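Local atomic coordinates of beta-lactamase-like protein (Novosphingobium pentaromativorans US6-1, PDB entry 6AUF), a protein that probably hydrolyses beta-lactam antibiotics by means of zinc ions, as a metallo-beta-lactamase of the B3 type. Residues H48-T53 with A265-A270; A62-T67 with W192-C197; I246-H251 with S255-R260. All blocks are in the same frame, centred on the assembly; numbering follows the deposited sequence.

Contact 1: residues H48-T53 with A265-A270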
loop_
_atom_site.group_PDB
_atom_site.type_symbol
_atom_site.label_atom_id
_atom_site.label_comp_id
_atom_site.label_asym_id
_atom_site.label_seq_id
_atom_site.Cartn_x
_atom_site.Cartn_y
_atom_site.Cartn_z
ATOM N N HIS A 48 -0.917 8.071 -14.834
ATOM C CA HIS A 48 -2.174 8.620 -14.364
ATOM C C HIS A 48 -3.098 7.458 -14.021
ATOM O O HIS A 48 -3.343 6.588 -14.863
ATOM C CB HIS A 48 -2.774 9.506 -15.450
ATOM C CG HIS A 48 -4.125 10.051 -15.124
ATOM N ND1 HIS A 48 -4.341 10.935 -14.088
ATOM C CD2 HIS A 48 -5.329 9.847 -15.708
ATOM C CE1 HIS A 48 -5.624 11.246 -14.042
ATOM N NE2 HIS A 48 -6.245 10.602 -15.017
ATOM N N ILE A 49 -3.600 7.430 -12.790
ATOM C CA ILE A 49 -4.510 6.350 -12.435
ATOM C C ILE A 49 -5.933 6.785 -12.745
ATOM O O ILE A 49 -6.621 6.154 -13.552
ATOM C CB ILE A 49 -4.353 5.929 -10.967
ATOM C CG1 ILE A 49 -2.985 5.285 -10.756
ATOM C CG2 ILE A 49 -5.478 4.972 -10.559
ATOM C CD1 ILE A 49 -2.744 4.894 -9.318
ATOM N N TYR A 50 -6.383 7.863 -12.112
ATOM C CA TYR A 50 -7.742 8.341 -12.320
ATOM C C TYR A 50 -7.906 9.653 -11.573
ATOM O O TYR A 50 -7.394 9.803 -10.459
ATOM C CB TYR A 50 -8.776 7.316 -11.837
ATOM C CG TYR A 50 -10.166 7.534 -12.398
ATOM C CD1 TYR A 50 -10.476 7.149 -13.693
ATOM C CD2 TYR A 50 -11.171 8.119 -11.628
ATOM C CE1 TYR A 50 -11.745 7.340 -14.213
ATOM C CE2 TYR A 50 -12.448 8.312 -12.141
ATOM C CZ TYR A 50 -12.725 7.922 -13.436
ATOM O OH TYR A 50 -13.983 8.104 -13.965
ATOM N N GLY A 51 -8.602 10.601 -12.200
ATOM C CA GLY A 51 -8.788 11.915 -11.616
ATOM C C GLY A 51 -7.514 12.467 -11.010
ATOM O O GLY A 51 -6.494 12.603 -11.694
ATOM N N ASN A 52 -7.558 12.761 -9.712
ATOM C CA ASN A 52 -6.463 13.383 -8.975
ATOM C C ASN A 52 -5.439 12.376 -8.461
ATOM O O ASN A 52 -4.621 12.731 -7.595
ATOM C CB ASN A 52 -7.023 14.193 -7.799
ATOM C CG ASN A 52 -7.742 13.313 -6.761
ATOM O OD1 ASN A 52 -7.793 12.080 -6.883
ATOM N ND2 ASN A 52 -8.283 13.950 -5.724
ATOM N N THR A 53 -5.451 11.143 -8.971
ATOM C CA THR A 53 -4.641 10.065 -8.425
ATOM C C THR A 53 -3.642 9.569 -9.458
ATOM O O THR A 53 -4.008 9.301 -10.608
ATOM C CB THR A 53 -5.529 8.915 -7.945
ATOM O OG1 THR A 53 -6.454 9.430 -6.987
ATOM C CG2 THR A 53 -4.691 7.811 -7.335
ATOM N N ALA A 265 -6.185 -4.072 -19.738
ATOM C CA ALA A 265 -7.220 -4.681 -18.918
ATOM C C ALA A 265 -8.112 -3.616 -18.314
ATOM O O ALA A 265 -7.738 -2.435 -18.247
ATOM C CB ALA A 265 -6.615 -5.555 -17.811
ATOM N N PRO A 266 -9.308 -3.992 -17.856
ATOM C CA PRO A 266 -10.276 -3.008 -17.350
ATOM C C PRO A 266 -9.779 -2.349 -16.074
ATOM O O PRO A 266 -9.473 -3.026 -15.091
ATOM C CB PRO A 266 -11.536 -3.848 -17.100
ATOM C CG PRO A 266 -11.376 -5.027 -18.008
ATOM C CD PRO A 266 -9.902 -5.334 -17.974
ATOM N N LEU A 267 -9.709 -1.016 -16.090
ATOM C CA LEU A 267 -9.300 -0.280 -14.901
ATOM C C LEU A 267 -10.385 -0.301 -13.829
ATOM O O LEU A 267 -10.069 -0.310 -12.636
ATOM C CB LEU A 267 -8.953 1.160 -15.271
ATOM C CG LEU A 267 -8.554 2.070 -14.108
ATOM C CD1 LEU A 267 -7.226 1.636 -13.518
ATOM C CD2 LEU A 267 -8.497 3.526 -14.542
ATOM N N VAL A 268 -11.655 -0.320 -14.230
ATOM C CA VAL A 268 -12.787 -0.256 -13.315
ATOM C C VAL A 268 -13.402 -1.644 -13.190
ATOM O O VAL A 268 -13.826 -2.237 -14.187
ATOM C CB VAL A 268 -13.836 0.760 -13.779
ATOM C CG1 VAL A 268 -15.089 0.645 -12.919
ATOM C CG2 VAL A 268 -13.276 2.170 -13.692
ATOM N N ASN A 269 -13.469 -2.151 -11.955
ATOM C CA ASN A 269 -14.070 -3.460 -11.704
ATOM C C ASN A 269 -14.454 -3.506 -10.217
ATOM O O ASN A 269 -13.672 -3.953 -9.380
ATOM C CB ASN A 269 -13.134 -4.588 -12.083
ATOM C CG ASN A 269 -13.565 -5.915 -11.502
ATOM O OD1 ASN A 269 -14.750 -6.139 -11.235
ATOM N ND2 ASN A 269 -12.601 -6.803 -11.284
ATOM N N ALA A 270 -15.677 -3.052 -9.923
ATOM C CA ALA A 270 -16.173 -2.897 -8.559
ATOM C C ALA A 270 -16.160 -4.186 -7.752
ATOM O O ALA A 270 -16.427 -4.142 -6.541
ATOM C CB ALA A 270 -17.593 -2.353 -8.590
#

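Contact 2: residues A62-T67 with W192-C197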
loop_
_atom_site.group_PDB
_atom_site.type_symbol
_atom_site.label_atom_id
_atom_site.label_comp_id
_atom_site.label_asym_id
_atom_site.label_seq_id
_atom_site.Cartn_x
_atom_site.Cartn_y
_atom_site.Cartn_z
ATOM N N ALA A 62 4.540 0.135 -5.509
ATOM C CA ALA A 62 3.704 1.287 -5.800
ATOM C C ALA A 62 4.017 2.444 -4.862
ATOM O O ALA A 62 4.576 2.280 -3.776
ATOM C CB ALA A 62 2.216 0.938 -5.695
ATOM N N SER A 63 3.652 3.633 -5.320
ATOM C CA SER A 63 3.665 4.847 -4.516
ATOM C C SER A 63 2.595 5.737 -5.124
ATOM O O SER A 63 2.640 5.999 -6.331
ATOM C CB SER A 63 5.036 5.523 -4.537
ATOM O OG SER A 63 5.094 6.559 -3.569
ATOM N N ILE A 64 1.618 6.159 -4.316
ATOM C CA ILE A 64 0.405 6.800 -4.818
ATOM C C ILE A 64 0.405 8.274 -4.445
ATOM O O ILE A 64 0.612 8.627 -3.280
ATOM C CB ILE A 64 -0.853 6.114 -4.279
ATOM C CG1 ILE A 64 -0.767 4.600 -4.534
ATOM C CG2 ILE A 64 -2.087 6.754 -4.894
ATOM C CD1 ILE A 64 -0.564 4.220 -5.987
ATOM N N LEU A 65 0.157 9.129 -5.433
ATOM C CA LEU A 65 0.068 10.568 -5.233
ATOM C C LEU A 65 -1.359 11.013 -5.503
ATOM O O LEU A 65 -1.952 10.642 -6.522
ATOM C CB LEU A 65 1.043 11.328 -6.142
ATOM C CG LEU A 65 0.895 12.853 -6.102
ATOM C CD1 LEU A 65 1.100 13.349 -4.690
ATOM C CD2 LEU A 65 1.856 13.532 -7.045
ATOM N N VAL A 66 -1.907 11.806 -4.592
ATOM C CA VAL A 66 -3.294 12.237 -4.658
ATOM C C VAL A 66 -3.296 13.748 -4.525
ATOM O O VAL A 66 -2.870 14.283 -3.495
ATOM C CB VAL A 66 -4.150 11.565 -3.571
ATOM C CG1 VAL A 66 -5.509 12.189 -3.502
ATOM C CG2 VAL A 66 -4.293 10.084 -3.864
ATOM N N THR A 67 -3.746 14.434 -5.570
ATOM C CA THR A 67 -3.466 15.850 -5.743
ATOM C C THR A 67 -4.699 16.721 -5.510
ATOM O O THR A 67 -5.834 16.345 -5.823
ATOM C CB THR A 67 -2.903 16.108 -7.141
ATOM O OG1 THR A 67 -3.641 15.332 -8.088
ATOM C CG2 THR A 67 -1.428 15.720 -7.212
ATOM N N TRP A 192 -6.644 1.998 2.165
ATOM C CA TRP A 192 -7.099 3.365 1.996
ATOM C C TRP A 192 -8.128 3.465 0.876
ATOM O O TRP A 192 -8.103 2.694 -0.088
ATOM C CB TRP A 192 -5.917 4.275 1.711
ATOM C CG TRP A 192 -4.965 4.403 2.865
ATOM C CD1 TRP A 192 -3.883 3.612 3.127
ATOM C CD2 TRP A 192 -4.997 5.394 3.899
ATOM N NE1 TRP A 192 -3.240 4.048 4.260
ATOM C CE2 TRP A 192 -3.904 5.142 4.753
ATOM C CE3 TRP A 192 -5.853 6.458 4.197
ATOM C CZ2 TRP A 192 -3.638 5.922 5.884
ATOM C CZ3 TRP A 192 -5.589 7.234 5.329
ATOM C CH2 TRP A 192 -4.490 6.962 6.151
ATOM N N THR A 193 -9.008 4.458 0.993
ATOM C CA THR A 193 -10.181 4.563 0.135
ATOM C C THR A 193 -10.523 6.038 -0.066
ATOM O O THR A 193 -10.516 6.813 0.900
ATOM C CB THR A 193 -11.342 3.766 0.779
ATOM O OG1 THR A 193 -11.749 2.704 -0.093
ATOM C CG2 THR A 193 -12.546 4.642 1.178
ATOM N N TRP A 194 -10.804 6.433 -1.308
ATOM C CA TRP A 194 -11.179 7.821 -1.592
ATOM C C TRP A 194 -11.830 7.900 -2.966
ATOM O O TRP A 194 -11.742 6.969 -3.767
ATOM C CB TRP A 194 -9.981 8.781 -1.520
ATOM C CG TRP A 194 -8.928 8.556 -2.579
ATOM C CD1 TRP A 194 -8.795 9.229 -3.775
ATOM C CD2 TRP A 194 -7.857 7.615 -2.534
ATOM N NE1 TRP A 194 -7.704 8.754 -4.476
ATOM C CE2 TRP A 194 -7.110 7.765 -3.741
ATOM C CE3 TRP A 194 -7.453 6.654 -1.603
ATOM C CZ2 TRP A 194 -5.988 6.987 -4.029
ATOM C CZ3 TRP A 194 -6.332 5.880 -1.893
ATOM C CH2 TRP A 194 -5.615 6.050 -3.091
ATOM N N GLN A 195 -12.500 9.019 -3.216
ATOM C CA GLN A 195 -13.207 9.231 -4.474
ATOM C C GLN A 195 -12.355 10.009 -5.476
ATOM O O GLN A 195 -11.612 10.927 -5.109
ATOM C CB GLN A 195 -14.525 9.967 -4.240
ATOM C CG GLN A 195 -15.283 10.223 -5.528
ATOM C CD GLN A 195 -16.632 10.860 -5.286
ATOM O OE1 GLN A 195 -17.653 10.186 -5.325
ATOM N NE2 GLN A 195 -16.643 12.164 -5.034
ATOM N N ALA A 196 -12.467 9.624 -6.749
ATOM C CA ALA A 196 -11.773 10.277 -7.848
ATOM C C ALA A 196 -12.737 10.468 -9.011
ATOM O O ALA A 196 -13.555 9.593 -9.305
ATOM C CB ALA A 196 -10.559 9.471 -8.300
ATOM N N CYS A 197 -12.646 11.616 -9.668
ATOM C CA CYS A 197 -13.538 11.926 -10.771
ATOM C C CYS A 197 -12.723 12.375 -11.971
ATOM O O CYS A 197 -11.725 13.089 -11.826
ATOM C CB CYS A 197 -14.547 12.990 -10.363
ATOM S SG CYS A 197 -15.352 12.605 -8.781
#

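Contact 3: residues I246-H251 with S255-R260. With ZN (zinc ion), chain B.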
loop_
_atom_site.group_PDB
_atom_site.type_symbol
_atom_site.label_atom_id
_atom_site.label_comp_id
_atom_site.label_asym_id
_atom_site.label_seq_id
_atom_site.Cartn_x
_atom_site.Cartn_y
_atom_site.Cartn_z
ATOM N N ILE A 246 -11.924 0.927 -8.339
ATOM C CA ILE A 246 -10.607 0.755 -8.939
ATOM C C ILE A 246 -9.665 0.231 -7.868
ATOM O O ILE A 246 -9.302 0.965 -6.940
ATOM C CB ILE A 246 -10.075 2.063 -9.543
ATOM C CG1 ILE A 246 -10.944 2.482 -10.724
ATOM C CG2 ILE A 246 -8.623 1.899 -9.949
ATOM C CD1 ILE A 246 -10.685 3.891 -11.168
ATOM N N LEU A 247 -9.251 -1.020 -8.005
ATOM C CA LEU A 247 -8.317 -1.614 -7.064
ATOM C C LEU A 247 -6.881 -1.217 -7.393
ATOM O O LEU A 247 -6.466 -1.239 -8.552
ATOM C CB LEU A 247 -8.446 -3.137 -7.082
ATOM C CG LEU A 247 -7.428 -3.850 -6.201
ATOM C CD1 LEU A 247 -7.694 -3.480 -4.746
ATOM C CD2 LEU A 247 -7.495 -5.345 -6.413
ATOM N N VAL A 248 -6.116 -0.865 -6.362
ATOM C CA VAL A 248 -4.689 -0.605 -6.504
ATOM C C VAL A 248 -3.981 -1.248 -5.319
ATOM O O VAL A 248 -4.469 -1.177 -4.190
ATOM C CB VAL A 248 -4.384 0.911 -6.597
ATOM C CG1 VAL A 248 -2.930 1.147 -7.005
ATOM C CG2 VAL A 248 -5.325 1.585 -7.578
ATOM N N THR A 249 -2.835 -1.883 -5.576
ATOM C CA THR A 249 -2.115 -2.656 -4.578
ATOM C C THR A 249 -0.667 -2.209 -4.446
ATOM O O THR A 249 -0.014 -1.893 -5.442
ATOM C CB THR A 249 -2.131 -4.151 -4.911
ATOM O OG1 THR A 249 -1.662 -4.350 -6.256
ATOM C CG2 THR A 249 -3.537 -4.737 -4.724
ATOM N N PRO A 250 -0.129 -2.227 -3.231
ATOM C CA PRO A 250 1.278 -1.842 -3.034
ATOM C C PRO A 250 2.256 -2.575 -3.936
ATOM O O PRO A 250 3.307 -2.023 -4.277
ATOM C CB PRO A 250 1.501 -2.170 -1.552
ATOM C CG PRO A 250 0.162 -1.897 -0.949
ATOM C CD PRO A 250 -0.837 -2.416 -1.952
ATOM N N HIS A 251 1.967 -3.812 -4.302
ATOM C CA HIS A 251 2.691 -4.475 -5.372
ATOM C C HIS A 251 1.785 -4.442 -6.580
ATOM O O HIS A 251 0.718 -5.084 -6.559
ATOM C CB HIS A 251 3.050 -5.919 -5.023
ATOM C CG HIS A 251 4.111 -6.048 -3.980
ATOM N ND1 HIS A 251 5.436 -6.258 -4.293
ATOM C CD2 HIS A 251 4.042 -5.998 -2.627
ATOM C CE1 HIS A 251 6.141 -6.326 -3.178
ATOM N NE2 HIS A 251 5.319 -6.175 -2.153
ATOM N N SER A 255 -2.664 -6.655 -8.235
ATOM C CA SER A 255 -3.951 -6.267 -8.812
ATOM C C SER A 255 -3.884 -6.039 -10.324
ATOM O O SER A 255 -4.765 -5.382 -10.885
ATOM C CB SER A 255 -4.519 -5.021 -8.116
ATOM O OG SER A 255 -3.585 -3.951 -8.013
ATOM N N ASN A 256 -2.876 -6.571 -11.003
ATOM C CA ASN A 256 -2.813 -6.486 -12.471
ATOM C C ASN A 256 -2.766 -5.031 -12.939
ATOM O O ASN A 256 -3.353 -4.656 -13.960
ATOM C CB ASN A 256 -3.998 -7.223 -13.095
ATOM C CG ASN A 256 -3.877 -7.378 -14.595
ATOM O OD1 ASN A 256 -2.776 -7.498 -15.148
ATOM N ND2 ASN A 256 -5.027 -7.384 -15.269
ATOM N N LEU A 257 -2.042 -4.207 -12.184
ATOM C CA LEU A 257 -2.264 -2.772 -12.244
ATOM C C LEU A 257 -1.712 -2.162 -13.526
ATOM O O LEU A 257 -2.329 -1.258 -14.094
ATOM C CB LEU A 257 -1.647 -2.103 -11.018
ATOM C CG LEU A 257 -1.809 -0.586 -11.036
ATOM C CD1 LEU A 257 -3.266 -0.162 -10.824
ATOM C CD2 LEU A 257 -0.868 0.061 -10.049
ATOM N N PHE A 258 -0.553 -2.634 -13.993
ATOM C CA PHE A 258 0.078 -2.012 -15.158
ATOM C C PHE A 258 -0.711 -2.268 -16.441
ATOM O O PHE A 258 -0.895 -1.351 -17.245
ATOM C CB PHE A 258 1.528 -2.478 -15.278
ATOM C CG PHE A 258 2.419 -1.908 -14.211
ATOM C CD1 PHE A 258 1.959 -0.874 -13.395
ATOM C CD2 PHE A 258 3.694 -2.405 -13.994
ATOM C CE1 PHE A 258 2.763 -0.332 -12.397
ATOM C CE2 PHE A 258 4.511 -1.874 -12.991
ATOM C CZ PHE A 258 4.052 -0.829 -12.204
ATOM N N ASP A 259 -1.206 -3.492 -16.641
ATOM C CA ASP A 259 -2.065 -3.762 -17.793
ATOM C C ASP A 259 -3.325 -2.911 -17.759
ATOM O O ASP A 259 -3.748 -2.374 -18.789
ATOM C CB ASP A 259 -2.445 -5.241 -17.838
ATOM C CG ASP A 259 -1.336 -6.117 -18.382
ATOM O OD1 ASP A 259 -0.252 -5.582 -18.689
ATOM O OD2 ASP A 259 -1.558 -7.343 -18.508
ATOM N N ARG A 260 -3.956 -2.799 -16.586
ATOM C CA ARG A 260 -5.179 -2.011 -16.454
ATOM C C ARG A 260 -4.906 -0.533 -16.715
ATOM O O ARG A 260 -5.730 0.158 -17.327
ATOM C CB ARG A 260 -5.796 -2.230 -15.061
ATOM C CG ARG A 260 -6.238 -3.676 -14.793
ATOM C CD ARG A 260 -7.218 -3.822 -13.598
ATOM N NE ARG A 260 -6.593 -3.493 -12.325
ATOM C CZ ARG A 260 -7.026 -2.568 -11.477
ATOM N NH1 ARG A 260 -8.129 -1.872 -11.725
ATOM N NH2 ARG A 260 -6.351 -2.350 -10.364
HETATM ZN ZN ZN B . 5.606 -5.849 -0.198
#

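Contact 1: residues H48-T53 with A265-A270
A single methyl of L267 carries the contact with I49 and Y50. CD2 of L267 lies 3.4 Å from the polar carbonyl O of I49 and makes apolar contact with the Y50 ring alone, 4.2 Å from its CD1, which it meets obliquely. The L267 side chain can span the gap because CG is anti to the backbone N (chi1 178°), which extends the branch toward the strand. The backbones themselves stay apart: the closest CA atoms, those of I49 and L267, are 8.5 Å from each other, and no hydrogen bond crosses.

The strand side belongs to the first hairpin of the metallo-beta-lactamase sandwich, where strand 47-50 forms one edge of the seven-stranded sheet. Residues 265-270 are part of the connection between helix 257-261 and the long helix 272-292, so the contact sets that connection against a sheet edge.

Polar bonds shape the hairpin locally. Two consecutive residues, I49 and Y50, both face T53, a classic beta bulge; their amides donate to T53 O (2.9 Å from I49 N), reaching it from the same face of its plane. T53 N returns a bond to Y50 O at 2.8 Å, closing a type II' turn in which G51 adopts positive phi. Farther out, the hydroxyl of Y50 is hydrogen-bonded to T202 O, tying the ring's polar end beside strand 203-208, whose I206 and R204 also touch the Y50 side chain.

Contact 2: residues A62-T67 with W192-C197
Between the two sheets of the metallo-beta-lactamase sandwich, I64 and V66 of strand 64-66 meet the indole of W194 from strand 190-197. Alternate residues of the first strand face opposite ways: the CB atoms of I64 and V66 point toward the second sheet, that of L65 toward V56 and F95. The sheets stand well apart here, with CA atoms of V66 and A196 9.3 Å from each other, and the tryptophan bridges much of that gap.

V66 makes the closer approach. Its CG2 methyl stands 3.2 Å above the indole plane, displaced from the centre toward the rim, and lies 3.5 Å from CZ2 of W194. CG2 has this place because it is anti to the carbonyl carbon of V66, while CG1 takes the position anti to the backbone N (chi1 170°). I64 reaches the six-membered part of the ring with its own CG2, 4.0 Å from W194 CZ2 and just as near CH2. W194 holds CG between its backbone N and carbonyl carbon (chi1 66°), a torsion that stands the ring up toward strand 64-66. Around the indole, I75, L177 and I206 add further apolar contacts.

The indole NH, buried with the rest of the ring, is satisfied by OG1 of T53. No hydrogen bond passes between the two segments, so the packing between them rests on dispersion and burial of carbon surface.

Contact 3: residues I246-H251 with S255-R260
After strand 246-248 the chain turns back on itself, bringing the CA of S255 to 5.9 Å from that of T249 just before helix 257-261 begins. Hydroxyl groups meet at this nearest point. OG of S255 donates to OG1 of T249 at 2.6 Å, and T249 OG1 in turn donates to H251 O at 2.5 Å, arriving from above the carbonyl plane, 47° out of it. In both residues the hydroxyl sits between the backbone N and the carbonyl carbon (chi1 53° for T249), which aims the two oxygens at each other.

The bond to H251 O holds the backbone of a zinc ligand and is consistent with a second-shell role, at a site placed where metallo-beta-lactamases carry their metals, on loops at the end of the sandwich. H251 coordinates a zinc ion through NE2 at 2.0 Å; D111 and H112 bind the same metal.

Apolar groups pack alongside. CD2 of L247 lies against S255 CB at 3.4 Å, and CG1 of V248 meets L257 CD2 at 3.8 Å, the two side chains crossing at a slant. R260 makes a polar link instead: its chain is bent at chi3, and its NE donates to S255 O at 3.0 Å, nearly in line with the carbonyl bond at a C=O...N angle of 172°. This bond ties the short helix to S255, just ahead of it; the position of the outer guanidinium nitrogens is doubtful.

How the contacts relate
The three contacts form a connected run from a sheet edge to the metal site. Contacts 1 and 2, with centres about 10 Å apart, join where N52 O and T67 N lie 2.8 Å from each other, a probable backbone hydrogen bond. Contact 1 meets contact 3 where A265 N, just beyond helix 257-261, lies 3.1 Å from D259 O. Contacts 2 and 3 touch twice: A62 N is 2.8 Å from P250 O, next to the zinc ligand H251, and farther from the metal I64 CD1 packs on V248 CG1 at 4.0 Å. The side chain of I64 is about 9 Å from that of H112 and about 13 Å from a zinc ion, so contact 2 is not part of the metal site.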